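Local structure of PTS-dependent dihydroxyacetone kinase operon regulatory protein (Escherichia coli, 4LRZ) at residues T148-F151 and L157-T160; F76-D79 and C83-S86; T115-L120 and Q126-M131; F151-R156 and T191-A196. The protein activates transcription of the dhaKLM operon from a sigma-70 promoter and represses its own expression, the present chain being its N-terminal, probably sensory, part. All coordinates share one frame; numbering follows the deposited sequence.

Interaction 1. Residues T148-F151 and L157-T160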
ATOM      1  N   THR F 148       1.048   7.434  18.581  1.00 28.72           N
ATOM      2  CA  THR F 148       0.944   8.084  17.310  1.00 29.43           C
ATOM      3  C   THR F 148      -0.441   7.768  16.802  1.00 30.58           C
ATOM      4  O   THR F 148      -0.877   6.637  16.921  1.00 32.37           O
ATOM      5  CB  THR F 148       2.030   7.528  16.319  1.00 28.53           C
ATOM      6  OG1 THR F 148       3.338   7.783  16.872  1.00 28.96           O
ATOM      7  CG2 THR F 148       1.934   8.206  14.988  1.00 25.35           C
ATOM      8  N   PRO F 149      -1.115   8.745  16.192  1.00 31.67           N
ATOM      9  CA  PRO F 149      -2.400   8.448  15.618  1.00 32.71           C
ATOM     10  C   PRO F 149      -2.259   7.738  14.256  1.00 33.85           C
ATOM     11  O   PRO F 149      -1.258   7.936  13.560  1.00 32.96           O
ATOM     12  CB  PRO F 149      -3.016   9.842  15.438  1.00 32.39           C
ATOM     13  CG  PRO F 149      -1.880  10.747  15.222  1.00 32.25           C
ATOM     14  CD  PRO F 149      -0.793  10.189  16.095  1.00 32.85           C
ATOM     15  N   LEU F 150      -3.259   6.938  13.884  1.00 34.81           N
ATOM     16  CA  LEU F 150      -3.268   6.451  12.534  1.00 36.96           C
ATOM     17  C   LEU F 150      -4.529   6.723  11.759  1.00 38.25           C
ATOM     18  O   LEU F 150      -5.634   6.895  12.329  1.00 37.18           O
ATOM     19  CB  LEU F 150      -2.884   4.983  12.451  1.00 38.03           C
ATOM     20  CG  LEU F 150      -3.920   3.907  12.635  1.00 39.17           C
ATOM     21  CD1 LEU F 150      -3.876   3.138  11.369  1.00 37.14           C
ATOM     22  CD2 LEU F 150      -3.437   3.049  13.792  1.00 40.60           C
ATOM     23  N   PHE F 151      -4.347   6.723  10.443  1.00 39.51           N
ATOM     24  CA  PHE F 151      -5.360   7.236   9.530  1.00 41.85           C
ATOM     25  C   PHE F 151      -5.908   6.249   8.495  1.00 44.13           C
ATOM     26  O   PHE F 151      -5.234   5.342   8.073  1.00 44.48           O
ATOM     27  CB  PHE F 151      -4.863   8.541   8.895  1.00 40.89           C
ATOM     28  CG  PHE F 151      -4.518   9.618   9.917  1.00 38.54           C
ATOM     29  CD1 PHE F 151      -5.512  10.434  10.452  1.00 36.78           C
ATOM     30  CD2 PHE F 151      -3.185   9.787  10.365  1.00 36.03           C
ATOM     31  CE1 PHE F 151      -5.196  11.453  11.435  1.00 37.60           C
ATOM     32  CE2 PHE F 151      -2.841  10.792  11.310  1.00 31.95           C
ATOM     33  CZ  PHE F 151      -3.852  11.625  11.853  1.00 32.96           C
ATOM     34  N   LEU F 157      -9.014   9.973  11.164  1.00 43.49           N
ATOM     35  CA  LEU F 157      -8.460   9.298  12.327  1.00 40.06           C
ATOM     36  C   LEU F 157      -9.232   8.006  12.592  1.00 38.31           C
ATOM     37  O   LEU F 157     -10.465   7.946  12.528  1.00 38.72           O
ATOM     38  CB  LEU F 157      -8.448  10.227  13.544  1.00 39.41           C
ATOM     39  CG  LEU F 157      -8.137   9.706  14.955  1.00 37.70           C
ATOM     40  CD1 LEU F 157      -6.661   9.606  15.193  1.00 33.39           C
ATOM     41  CD2 LEU F 157      -8.783  10.654  15.976  1.00 31.27           C
ATOM     42  N   THR F 158      -8.491   6.954  12.849  1.00 35.82           N
ATOM     43  CA  THR F 158      -9.111   5.634  12.965  1.00 33.77           C
ATOM     44  C   THR F 158      -8.583   4.894  14.174  1.00 32.01           C
ATOM     45  O   THR F 158      -9.178   3.928  14.629  1.00 32.38           O
ATOM     46  CB  THR F 158      -9.107   4.867  11.598  1.00 34.67           C
ATOM     47  OG1 THR F 158     -10.126   3.862  11.620  1.00 37.18           O
ATOM     48  CG2 THR F 158      -7.675   4.304  11.123  1.00 28.86           C
ATOM     49  N   GLY F 159      -7.510   5.414  14.768  1.00 30.73           N
ATOM     50  CA  GLY F 159      -6.943   4.784  15.951  1.00 29.90           C
ATOM     51  C   GLY F 159      -5.612   5.348  16.342  1.00 29.39           C
ATOM     52  O   GLY F 159      -5.170   6.375  15.758  1.00 29.56           O
ATOM     53  N   THR F 160      -4.958   4.676  17.303  1.00 28.68           N
ATOM     54  CA  THR F 160      -3.696   5.163  17.895  1.00 29.11           C
ATOM     55  C   THR F 160      -2.844   3.964  18.281  1.00 29.41           C
ATOM     56  O   THR F 160      -3.365   2.966  18.774  1.00 29.52           O
ATOM     57  CB  THR F 160      -3.949   5.990  19.202  1.00 29.33           C
ATOM     58  OG1 THR F 160      -4.630   7.201  18.872  1.00 30.30           O
ATOM     59  CG2 THR F 160      -2.619   6.340  19.893  1.00 29.48           C
TER
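L150 and the pair T158 and G159 meet in a classic beta bulge, where two residues of strand 157-160 face a single residue of strand 148-151. The evidence is in the bonds: L150 N donates to one carbonyl, while L150 O serves both residues opposite. L150 N reaches G159 O at 2.7 Å, nearly straight at hydrogen but with the donor standing well above the carbonyl plane. T158 N gives L150 O a 2.9 Å bond, and the second bond to that oxygen, from G159 N, is weak. L150 carries CG between its backbone N and carbonyl carbon (chi1 86°), and its CD1 comes to 4.0 Å from T158 CG2, the two side chains crossing at a slant. On the other face, F151 sets the edge of its ring against the backbone of L157, with CD1 3.6 Å from L157 N, near the ring plane. L157 turns CG away from its own N (chi1 170°), and CD1 ends 3.7 Å from P149 CB, so proline, leucine and phenylalanine form one apolar row. The polar end of T158 is taken by K50, and T148 OG1 bonds to T178 OG1. Both segments belong to the hairpin of strands 143-151 and 157-166 in the GAF domain; L150 packs on A182 and V185 of helix 174-211, whereas P149 and L157 face A121 and A122 of helix 117-124.

Interaction 2. Residues F76-D79 and C83-S86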
ATOM      1  N   PHE F  76      -0.276  -1.037  22.902  1.00 30.90           N
ATOM      2  CA  PHE F  76      -1.715  -0.904  22.844  1.00 30.63           C
ATOM      3  C   PHE F  76      -2.164  -0.500  21.438  1.00 30.50           C
ATOM      4  O   PHE F  76      -1.530   0.325  20.806  1.00 29.69           O
ATOM      5  CB  PHE F  76      -2.168   0.265  23.761  1.00 31.11           C
ATOM      6  CG  PHE F  76      -2.054   0.023  25.274  1.00 32.05           C
ATOM      7  CD1 PHE F  76      -1.846  -1.234  25.819  1.00 32.88           C
ATOM      8  CD2 PHE F  76      -2.278   1.110  26.159  1.00 36.54           C
ATOM      9  CE1 PHE F  76      -1.801  -1.410  27.219  1.00 34.74           C
ATOM     10  CE2 PHE F  76      -2.265   0.952  27.561  1.00 33.69           C
ATOM     11  CZ  PHE F  76      -2.019  -0.326  28.087  1.00 35.42           C
ATOM     12  N   ILE F  77      -3.288  -1.034  20.974  1.00 30.57           N
ATOM     13  CA  ILE F  77      -4.028  -0.391  19.884  1.00 31.13           C
ATOM     14  C   ILE F  77      -5.289   0.282  20.479  1.00 30.75           C
ATOM     15  O   ILE F  77      -5.993  -0.348  21.235  1.00 31.45           O
ATOM     16  CB  ILE F  77      -4.544  -1.392  18.831  1.00 30.61           C
ATOM     17  CG1 ILE F  77      -3.750  -2.665  18.877  1.00 30.65           C
ATOM     18  CG2 ILE F  77      -4.557  -0.723  17.427  1.00 31.08           C
ATOM     19  CD1 ILE F  77      -3.468  -3.305  17.411  1.00 32.49           C
ATOM     20  N   LEU F  78      -5.559   1.545  20.145  1.00 29.77           N
ATOM     21  CA  LEU F  78      -6.779   2.204  20.585  1.00 29.82           C
ATOM     22  C   LEU F  78      -7.582   2.632  19.353  1.00 30.58           C
ATOM     23  O   LEU F  78      -6.974   2.970  18.309  1.00 28.62           O
ATOM     24  CB  LEU F  78      -6.493   3.412  21.485  1.00 29.56           C
ATOM     25  CG  LEU F  78      -5.628   3.207  22.757  1.00 31.55           C
ATOM     26  CD1 LEU F  78      -4.152   3.450  22.439  1.00 31.36           C
ATOM     27  CD2 LEU F  78      -6.036   4.156  23.845  1.00 29.86           C
ATOM     28  N   ASP F  79      -8.923   2.675  19.479  1.00 31.12           N
ATOM     29  CA  ASP F  79      -9.764   3.162  18.371  1.00 33.23           C
ATOM     30  C   ASP F  79      -9.767   4.689  18.320  1.00 33.86           C
ATOM     31  O   ASP F  79      -9.088   5.309  19.136  1.00 33.52           O
ATOM     32  CB  ASP F  79     -11.170   2.556  18.389  1.00 32.85           C
ATOM     33  CG  ASP F  79     -12.072   3.201  19.391  1.00 35.20           C
ATOM     34  OD1 ASP F  79     -11.650   4.085  20.168  1.00 38.56           O
ATOM     35  OD2 ASP F  79     -13.274   2.868  19.376  1.00 44.66           O
ATOM     36  N   CYS F  83     -10.448   4.188  22.987  1.00 35.24           N
ATOM     37  CA  CYS F  83     -10.809   2.937  23.635  1.00 35.00           C
ATOM     38  C   CYS F  83      -9.772   1.867  23.307  1.00 35.41           C
ATOM     39  O   CYS F  83      -9.470   1.633  22.106  1.00 33.79           O
ATOM     40  CB  CYS F  83     -12.187   2.488  23.147  1.00 35.46           C
ATOM     41  SG  CYS F  83     -12.856   1.035  24.008  1.00 37.69           S
ATOM     42  N   ILE F  84      -9.213   1.227  24.353  1.00 35.62           N
ATOM     43  CA  ILE F  84      -8.215   0.163  24.164  1.00 34.89           C
ATOM     44  C   ILE F  84      -8.854  -1.056  23.514  1.00 35.74           C
ATOM     45  O   ILE F  84      -9.766  -1.670  24.070  1.00 36.90           O
ATOM     46  CB  ILE F  84      -7.528  -0.241  25.459  1.00 34.38           C
ATOM     47  CG1 ILE F  84      -6.722   0.930  26.003  1.00 32.97           C
ATOM     48  CG2 ILE F  84      -6.575  -1.405  25.183  1.00 35.19           C
ATOM     49  CD1 ILE F  84      -5.926   0.618  27.196  1.00 30.55           C
ATOM     50  N   LEU F  85      -8.377  -1.394  22.322  1.00 35.86           N
ATOM     51  CA  LEU F  85      -8.914  -2.526  21.540  1.00 36.26           C
ATOM     52  C   LEU F  85      -8.111  -3.830  21.790  1.00 36.67           C
ATOM     53  O   LEU F  85      -8.681  -4.920  21.851  1.00 35.84           O
ATOM     54  CB  LEU F  85      -8.911  -2.185  20.041  1.00 35.94           C
ATOM     55  CG  LEU F  85      -9.825  -1.029  19.602  1.00 37.86           C
ATOM     56  CD1 LEU F  85      -9.526  -0.652  18.168  1.00 39.05           C
ATOM     57  CD2 LEU F  85     -11.307  -1.399  19.744  1.00 38.32           C
ATOM     58  N   SER F  86      -6.788  -3.689  21.922  1.00 36.56           N
ATOM     59  CA  SER F  86      -5.889  -4.831  22.147  1.00 37.00           C
ATOM     60  C   SER F  86      -4.617  -4.406  22.869  1.00 36.25           C
ATOM     61  O   SER F  86      -4.146  -3.267  22.716  1.00 35.25           O
ATOM     62  CB  SER F  86      -5.503  -5.422  20.801  1.00 37.59           C
ATOM     63  OG  SER F  86      -5.194  -6.809  20.916  1.00 42.85           O
TER
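The F76 ring receives I84 CD1 over one face, 4.0 Å from the ring centroid and 23° off its normal, a CH-pi contact displaced toward the CD2-CE2 side of the rim; S86 O lies obliquely to the same ring. This packing belongs to the beta hairpin of strands 74-79 and 84-89 in the GAF domain, distorted by a classic bulge in which L85 and S86 both face I77. I84 has CG1 beside its backbone N (chi1 -64°) and an extended chi2, which carries CD1 out to the phenyl while CG1 rests 3.9 Å from L78 CD2. Across the bulge, I77 N donates to S86 O and I77 O accepts from L85 N at 2.8 Å, each donor tilted moderately from the carbonyl plane. On the other side of the sheet from L78 and I84, I77 CG1 touches S86 CB, whose OG turns to Q58. I77 and L85 also pack on helix 51-66, and L78 O continues the sheet by bonding to T160. Nearer the turn, D79 N donates to C83 O at 2.9 Å, and L85 CD1 lies 3.6 Å from D79 CB. The D79 carboxylate folds back over the turn, where OD1 accepts from T81 N as well as from C83 N. The latter donor stands 43° out of the carboxylate plane, with C83 N 3.1 Å from D79 OD1.

Interaction 3. Residues T115-L120 and Q126-M131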
ATOM      1  N   THR F 115      -3.883  14.499  30.840  1.00 38.65           N
ATOM      2  CA  THR F 115      -2.848  14.632  29.858  1.00 38.83           C
ATOM      3  C   THR F 115      -1.983  13.392  29.846  1.00 38.41           C
ATOM      4  O   THR F 115      -1.382  13.027  30.891  1.00 38.13           O
ATOM      5  CB  THR F 115      -1.924  15.803  30.222  1.00 40.22           C
ATOM      6  OG1 THR F 115      -2.716  16.938  30.573  1.00 40.66           O
ATOM      7  CG2 THR F 115      -0.968  16.143  29.059  1.00 38.79           C
ATOM      8  N   CYS F 116      -1.909  12.799  28.646  1.00 36.78           N
ATOM      9  CA  CYS F 116      -1.257  11.534  28.373  1.00 35.54           C
ATOM     10  C   CYS F 116      -1.194  11.320  26.868  1.00 34.20           C
ATOM     11  O   CYS F 116      -2.167  11.566  26.156  1.00 34.33           O
ATOM     12  CB  CYS F 116      -2.038  10.369  29.020  1.00 35.72           C
ATOM     13  SG  CYS F 116      -1.147   8.811  28.963  1.00 37.17           S
ATOM     14  N   ALA F 117      -0.057  10.831  26.387  1.00 33.18           N
ATOM     15  CA  ALA F 117       0.118  10.520  24.980  1.00 32.25           C
ATOM     16  C   ALA F 117      -1.073   9.706  24.399  1.00 32.00           C
ATOM     17  O   ALA F 117      -1.503   9.921  23.254  1.00 31.39           O
ATOM     18  CB  ALA F 117       1.454   9.783  24.791  1.00 32.06           C
ATOM     19  N   LEU F 118      -1.598   8.778  25.197  1.00 31.65           N
ATOM     20  CA  LEU F 118      -2.708   7.918  24.775  1.00 31.21           C
ATOM     21  C   LEU F 118      -3.824   8.735  24.126  1.00 32.20           C
ATOM     22  O   LEU F 118      -4.467   8.259  23.154  1.00 33.38           O
ATOM     23  CB  LEU F 118      -3.287   7.159  25.973  1.00 29.97           C
ATOM     24  CG  LEU F 118      -2.432   6.113  26.632  1.00 32.39           C
ATOM     25  CD1 LEU F 118      -3.178   5.355  27.692  1.00 30.55           C
ATOM     26  CD2 LEU F 118      -1.927   5.118  25.534  1.00 33.83           C
ATOM     27  N   SER F 119      -4.080   9.948  24.650  1.00 30.93           N
ATOM     28  CA  SER F 119      -5.057  10.858  23.979  1.00 30.02           C
ATOM     29  C   SER F 119      -4.421  11.992  23.218  1.00 30.11           C
ATOM     30  O   SER F 119      -4.935  12.416  22.200  1.00 30.94           O
ATOM     31  CB  SER F 119      -6.092  11.444  24.978  1.00 30.26           C
ATOM     32  OG  SER F 119      -5.481  12.240  25.995  1.00 28.36           O
ATOM     33  N   LEU F 120      -3.320  12.525  23.717  1.00 30.53           N
ATOM     34  CA  LEU F 120      -2.783  13.752  23.144  1.00 32.97           C
ATOM     35  C   LEU F 120      -2.326  13.529  21.700  1.00 33.80           C
ATOM     36  O   LEU F 120      -2.274  14.468  20.887  1.00 34.09           O
ATOM     37  CB  LEU F 120      -1.610  14.206  23.969  1.00 33.12           C
ATOM     38  CG  LEU F 120      -1.518  15.636  24.421  1.00 38.18           C
ATOM     39  CD1 LEU F 120      -0.028  15.919  24.701  1.00 40.08           C
ATOM     40  CD2 LEU F 120      -2.192  16.679  23.465  1.00 38.12           C
ATOM     41  N   GLN F 126      -0.410  14.183  16.061  1.00 38.84           N
ATOM     42  CA  GLN F 126       0.951  13.656  15.856  1.00 39.84           C
ATOM     43  C   GLN F 126       1.550  12.715  16.868  1.00 38.12           C
ATOM     44  O   GLN F 126       1.008  12.543  17.936  1.00 36.83           O
ATOM     45  CB  GLN F 126       1.926  14.785  15.700  1.00 41.94           C
ATOM     46  CG  GLN F 126       1.796  15.880  16.662  1.00 46.00           C
ATOM     47  CD  GLN F 126       2.246  17.140  15.976  1.00 52.86           C
ATOM     48  OE1 GLN F 126       3.205  17.789  16.398  1.00 56.02           O
ATOM     49  NE2 GLN F 126       1.609  17.440  14.846  1.00 53.28           N
ATOM     50  N   ALA F 127       2.700  12.130  16.512  1.00 37.26           N
ATOM     51  CA  ALA F 127       3.417  11.254  17.411  1.00 36.29           C
ATOM     52  C   ALA F 127       3.751  12.058  18.640  1.00 36.95           C
ATOM     53  O   ALA F 127       4.286  13.160  18.515  1.00 37.80           O
ATOM     54  CB  ALA F 127       4.672  10.756  16.769  1.00 36.50           C
ATOM     55  N   VAL F 128       3.432  11.523  19.818  1.00 36.16           N
ATOM     56  CA  VAL F 128       3.653  12.261  21.078  1.00 36.53           C
ATOM     57  C   VAL F 128       4.111  11.327  22.211  1.00 35.28           C
ATOM     58  O   VAL F 128       3.681  10.181  22.320  1.00 34.18           O
ATOM     59  CB  VAL F 128       2.330  13.030  21.540  1.00 37.54           C
ATOM     60  CG1 VAL F 128       2.497  13.594  22.907  1.00 38.85           C
ATOM     61  CG2 VAL F 128       1.987  14.219  20.597  1.00 38.45           C
ATOM     62  N   LYS F 129       4.967  11.850  23.072  1.00 35.68           N
ATOM     63  CA  LYS F 129       5.468  11.138  24.242  1.00 35.62           C
ATOM     64  C   LYS F 129       5.238  11.946  25.528  1.00 35.30           C
ATOM     65  O   LYS F 129       5.630  13.102  25.594  1.00 35.66           O
ATOM     66  CB  LYS F 129       6.972  10.975  24.109  1.00 35.55           C
ATOM     67  CG  LYS F 129       7.619  10.222  25.274  1.00 38.26           C
ATOM     68  CD  LYS F 129       9.150  10.152  25.095  1.00 42.14           C
ATOM     69  CE  LYS F 129       9.759   9.157  26.051  1.00 45.36           C
ATOM     70  NZ  LYS F 129      11.069   8.603  25.521  1.00 50.91           N
ATOM     71  N   THR F 130       4.682  11.335  26.569  1.00 34.47           N
ATOM     72  CA  THR F 130       4.549  12.026  27.854  1.00 34.41           C
ATOM     73  C   THR F 130       5.217  11.142  28.919  1.00 35.92           C
ATOM     74  O   THR F 130       5.081   9.910  28.869  1.00 36.04           O
ATOM     75  CB  THR F 130       3.082  12.277  28.213  1.00 33.74           C
ATOM     76  OG1 THR F 130       2.383  11.045  28.178  1.00 31.93           O
ATOM     77  CG2 THR F 130       2.385  13.202  27.205  1.00 35.64           C
ATOM     78  N   MET F 131       5.973  11.749  29.832  1.00 36.70           N
ATOM     79  CA  MET F 131       6.716  11.000  30.858  1.00 39.30           C
ATOM     80  C   MET F 131       6.490  11.613  32.227  1.00 38.81           C
ATOM     81  O   MET F 131       6.344  12.799  32.319  1.00 39.68           O
ATOM     82  CB  MET F 131       8.236  11.090  30.635  1.00 39.68           C
ATOM     83  CG  MET F 131       8.708  10.766  29.254  1.00 45.53           C
ATOM     84  SD  MET F 131      10.509  10.937  29.208  1.00 54.06           S
ATOM     85  CE  MET F 131      10.996   9.923  30.608  1.00 55.59           C
TER
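T130 OG1 accepts a hydrogen bond from A117 N at 3.0 Å, with an angle of 160° at the hydrogen, and so ties strand 128-131, an outer strand of the GAF-domain sheet within this chain, to the first turn of helix 117-124. The amide of A117 follows the N-cap position, held by C116, where backbone N-H groups lack a carbonyl one turn earlier; a side-chain hydroxyl from the strand supplies an acceptor. T130 brings OG1 there by placing it between its own N and carbonyl carbon (chi1 55°), and its CG2 lies 3.5 Å from A117 N, so hydroxyl and methyl both border the helix start.

The remaining contacts are van der Waals. A117 points its CB at the strand backbone, 3.4 Å from V128 O. One turn further, L120 CD1 meets V128 CG1 at 3.9 Å, the two chains crossing at a slant. Within the helix start, C116 O accepts from both S119 N and L120 N, which fixes the turn that presents A117 and L120 on one side.

Further out, L15 of helix 14-26 packs on both L120 and V128, and F145 of strand 143-151 lies against C116 and A117. Backbone bonds from V128 to A147 and from T130 to F145 hold the strand in the sheet. K129, pointing away from the helix, bonds through NZ to T170. Beside the bonded amide, C116 CA approaches T130 OG1 to 3.7 Å.

Interaction 4. Residues F151-R156 and T191-A196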
ATOM      1  N   PHE F 151      -4.347   6.723  10.443  1.00 39.51           N
ATOM      2  CA  PHE F 151      -5.360   7.236   9.530  1.00 41.85           C
ATOM      3  C   PHE F 151      -5.908   6.249   8.495  1.00 44.13           C
ATOM      4  O   PHE F 151      -5.234   5.342   8.073  1.00 44.48           O
ATOM      5  CB  PHE F 151      -4.863   8.541   8.895  1.00 40.89           C
ATOM      6  CG  PHE F 151      -4.518   9.618   9.917  1.00 38.54           C
ATOM      7  CD1 PHE F 151      -5.512  10.434  10.452  1.00 36.78           C
ATOM      8  CD2 PHE F 151      -3.185   9.787  10.365  1.00 36.03           C
ATOM      9  CE1 PHE F 151      -5.196  11.453  11.435  1.00 37.60           C
ATOM     10  CE2 PHE F 151      -2.841  10.792  11.310  1.00 31.95           C
ATOM     11  CZ  PHE F 151      -3.852  11.625  11.853  1.00 32.96           C
ATOM     12  N   ASP F 152      -7.153   6.474   8.113  1.00 48.09           N
ATOM     13  CA  ASP F 152      -7.910   5.707   7.128  1.00 52.06           C
ATOM     14  C   ASP F 152      -7.229   5.384   5.807  1.00 53.81           C
ATOM     15  O   ASP F 152      -5.997   5.445   5.660  1.00 54.84           O
ATOM     16  CB  ASP F 152      -9.208   6.485   6.771  1.00 53.14           C
ATOM     17  CG  ASP F 152     -10.353   6.031   7.569  1.00 55.46           C
ATOM     18  OD1 ASP F 152     -10.167   4.997   8.237  1.00 60.02           O
ATOM     19  OD2 ASP F 152     -11.425   6.677   7.563  1.00 59.88           O
ATOM     20  N   SER F 153      -8.091   5.005   4.868  1.00 54.82           N
ATOM     21  CA  SER F 153      -7.795   4.880   3.454  1.00 56.80           C
ATOM     22  C   SER F 153      -8.107   6.279   2.870  1.00 57.49           C
ATOM     23  O   SER F 153      -7.574   6.689   1.857  1.00 58.30           O
ATOM     24  CB  SER F 153      -8.716   3.783   2.852  1.00 57.19           C
ATOM     25  OG  SER F 153      -9.404   3.002   3.883  1.00 59.34           O
ATOM     26  N   LYS F 154      -8.931   7.027   3.592  1.00 58.14           N
ATOM     27  CA  LYS F 154      -9.586   8.241   3.123  1.00 58.94           C
ATOM     28  C   LYS F 154      -9.169   9.435   3.975  1.00 58.41           C
ATOM     29  O   LYS F 154      -9.785  10.503   3.915  1.00 59.84           O
ATOM     30  CB  LYS F 154     -11.118   8.044   3.217  1.00 60.19           C
ATOM     31  CG  LYS F 154     -11.690   6.846   2.391  1.00 63.10           C
ATOM     32  CD  LYS F 154     -11.965   7.190   0.882  1.00 69.12           C
ATOM     33  CE  LYS F 154     -11.159   6.299  -0.129  1.00 70.85           C
ATOM     34  NZ  LYS F 154     -11.320   4.812   0.051  1.00 70.40           N
ATOM     35  N   GLY F 155      -8.155   9.228   4.816  1.00 57.21           N
ATOM     36  CA  GLY F 155      -7.471  10.307   5.524  1.00 55.60           C
ATOM     37  C   GLY F 155      -7.916  10.719   6.916  1.00 54.17           C
ATOM     38  O   GLY F 155      -7.324  11.637   7.483  1.00 54.18           O
ATOM     39  N   ARG F 156      -8.953  10.088   7.481  1.00 52.71           N
ATOM     40  CA  ARG F 156      -9.376  10.472   8.848  1.00 50.70           C
ATOM     41  C   ARG F 156      -8.889   9.518   9.919  1.00 46.80           C
ATOM     42  O   ARG F 156      -8.431   8.412   9.620  1.00 44.98           O
ATOM     43  CB  ARG F 156     -10.896  10.691   8.991  1.00 53.14           C
ATOM     44  CG  ARG F 156     -11.793   9.714   8.249  1.00 57.07           C
ATOM     45  CD  ARG F 156     -13.036   9.344   9.097  1.00 64.29           C
ATOM     46  NE  ARG F 156     -14.279   9.557   8.357  1.00 68.41           N
ATOM     47  CZ  ARG F 156     -14.778   8.731   7.433  1.00 72.12           C
ATOM     48  NH1 ARG F 156     -15.924   9.050   6.800  1.00 71.80           N
ATOM     49  NH2 ARG F 156     -14.134   7.596   7.131  1.00 70.88           N
ATOM     50  N   THR F 191      -3.564   0.040   1.058  1.00 44.59           N
ATOM     51  CA  THR F 191      -3.363  -0.970   0.029  1.00 44.21           C
ATOM     52  C   THR F 191      -4.592  -1.885  -0.097  1.00 42.96           C
ATOM     53  O   THR F 191      -4.940  -2.241  -1.201  1.00 40.92           O
ATOM     54  CB  THR F 191      -2.028  -1.783   0.113  1.00 44.98           C
ATOM     55  OG1 THR F 191      -2.172  -2.865   1.027  1.00 45.58           O
ATOM     56  CG2 THR F 191      -0.879  -0.935   0.567  1.00 44.99           C
ATOM     57  N   ASP F 192      -5.271  -2.200   1.011  1.00 43.48           N
ATOM     58  CA  ASP F 192      -6.570  -2.919   0.946  1.00 44.02           C
ATOM     59  C   ASP F 192      -7.562  -2.141   0.075  1.00 42.57           C
ATOM     60  O   ASP F 192      -8.274  -2.715  -0.762  1.00 41.92           O
ATOM     61  CB  ASP F 192      -7.201  -3.148   2.335  1.00 46.36           C
ATOM     62  CG  ASP F 192      -6.658  -4.407   3.059  1.00 51.86           C
ATOM     63  OD1 ASP F 192      -5.909  -5.201   2.443  1.00 59.34           O
ATOM     64  OD2 ASP F 192      -6.971  -4.607   4.261  1.00 58.85           O
ATOM     65  N   SER F 193      -7.605  -0.832   0.265  1.00 42.26           N
ATOM     66  CA  SER F 193      -8.574  -0.029  -0.471  1.00 41.95           C
ATOM     67  C   SER F 193      -8.178   0.163  -1.954  1.00 39.42           C
ATOM     68  O   SER F 193      -9.033   0.225  -2.818  1.00 38.56           O
ATOM     69  CB  SER F 193      -8.886   1.271   0.268  1.00 43.57           C
ATOM     70  OG  SER F 193      -8.152   2.358  -0.235  1.00 48.08           O
ATOM     71  N   LEU F 194      -6.879   0.131  -2.254  1.00 37.86           N
ATOM     72  CA  LEU F 194      -6.435   0.212  -3.654  1.00 35.94           C
ATOM     73  C   LEU F 194      -6.838  -1.034  -4.443  1.00 33.62           C
ATOM     74  O   LEU F 194      -7.263  -0.922  -5.572  1.00 32.04           O
ATOM     75  CB  LEU F 194      -4.927   0.470  -3.756  1.00 34.89           C
ATOM     76  CG  LEU F 194      -4.503   1.850  -3.278  1.00 38.97           C
ATOM     77  CD1 LEU F 194      -2.986   1.938  -3.055  1.00 39.17           C
ATOM     78  CD2 LEU F 194      -4.992   2.938  -4.224  1.00 40.08           C
ATOM     79  N   LEU F 195      -6.694  -2.198  -3.821  1.00 33.90           N
ATOM     80  CA  LEU F 195      -7.079  -3.485  -4.384  1.00 33.66           C
ATOM     81  C   LEU F 195      -8.593  -3.557  -4.592  1.00 33.45           C
ATOM     82  O   LEU F 195      -9.066  -3.977  -5.639  1.00 32.30           O
ATOM     83  CB  LEU F 195      -6.590  -4.618  -3.483  1.00 34.85           C
ATOM     84  CG  LEU F 195      -5.121  -5.086  -3.599  1.00 37.02           C
ATOM     85  CD1 LEU F 195      -4.649  -5.885  -2.339  1.00 37.02           C
ATOM     86  CD2 LEU F 195      -4.892  -5.921  -4.876  1.00 33.56           C
ATOM     87  N   ALA F 196      -9.355  -3.083  -3.621  1.00 34.94           N
ATOM     88  CA  ALA F 196     -10.804  -2.944  -3.800  1.00 36.30           C
ATOM     89  C   ALA F 196     -11.154  -1.967  -4.962  1.00 36.70           C
ATOM     90  O   ALA F 196     -12.030  -2.263  -5.782  1.00 37.55           O
ATOM     91  CB  ALA F 196     -11.488  -2.543  -2.455  1.00 36.98           C
TER
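The turn linking strands 143-151 and 157-166 of the GAF domain touches the long helix 174-211, which runs on from that domain toward the PAS domain; S153 and S193 make the main contact. It is slight, burying 85 Å² in all, and rests on van der Waals approach: S153 CB lies 3.4 Å from S193 OG, and the two CB atoms are 3.6 Å apart. Each serine directs its CB at the other segment, yet the hydroxyls do not pair. S193 OG instead makes a weak hydrogen bond back to L190 O in its own helix. Beside this pair K154 sends its chain around, bent at chi2, chi3 and chi4, to bring NZ to 4.0 Å from S193 OG, a proximity too long to count as a bond.

Within the turn, D152 N donates to R156 O at 2.8 Å, closing the base of the hairpin loop, and G155 adopts a positive phi (93°) at which a side chain would press on the preceding carbonyl oxygen. A chain of another protein also reaches the turn, with a cation-pi contact at F151. Around the helix segment, T191 and L194 pack against T191 of the second subunit, and D192 OD2 forms a salt bridge with a basic side chain of another protein chain. Across the turn, R156 and D152 are joined by a salt bridge: R156 NH2 lies 2.9 Å from D152 OD2, nearly along its C-O axis and close to the guanidinium plane.

Interactions 1, 2 and 3 lie in one GAF domain and share its five-stranded antiparallel sheet, with strand order 84-89, 74-79, 157-166, 143-151, 128-131. Along the chain, interaction 2 comes first, then 3, then 1, and interaction 4 starts where strand 143-151 of interaction 1 ends, with F151 in common. Centres of interactions 1 and 2 are 10 Å apart, joined where T160 N approaches L78 O at 2.8 Å, a probable hydrogen bond; 1 and 3 are 13 Å apart. L118 packs against both F76 and L78, bringing 3 against 2. Interaction 4, about 25 Å from 3 between centres, lightly touches the helix leading toward the PAS domain with the turn of the hairpin.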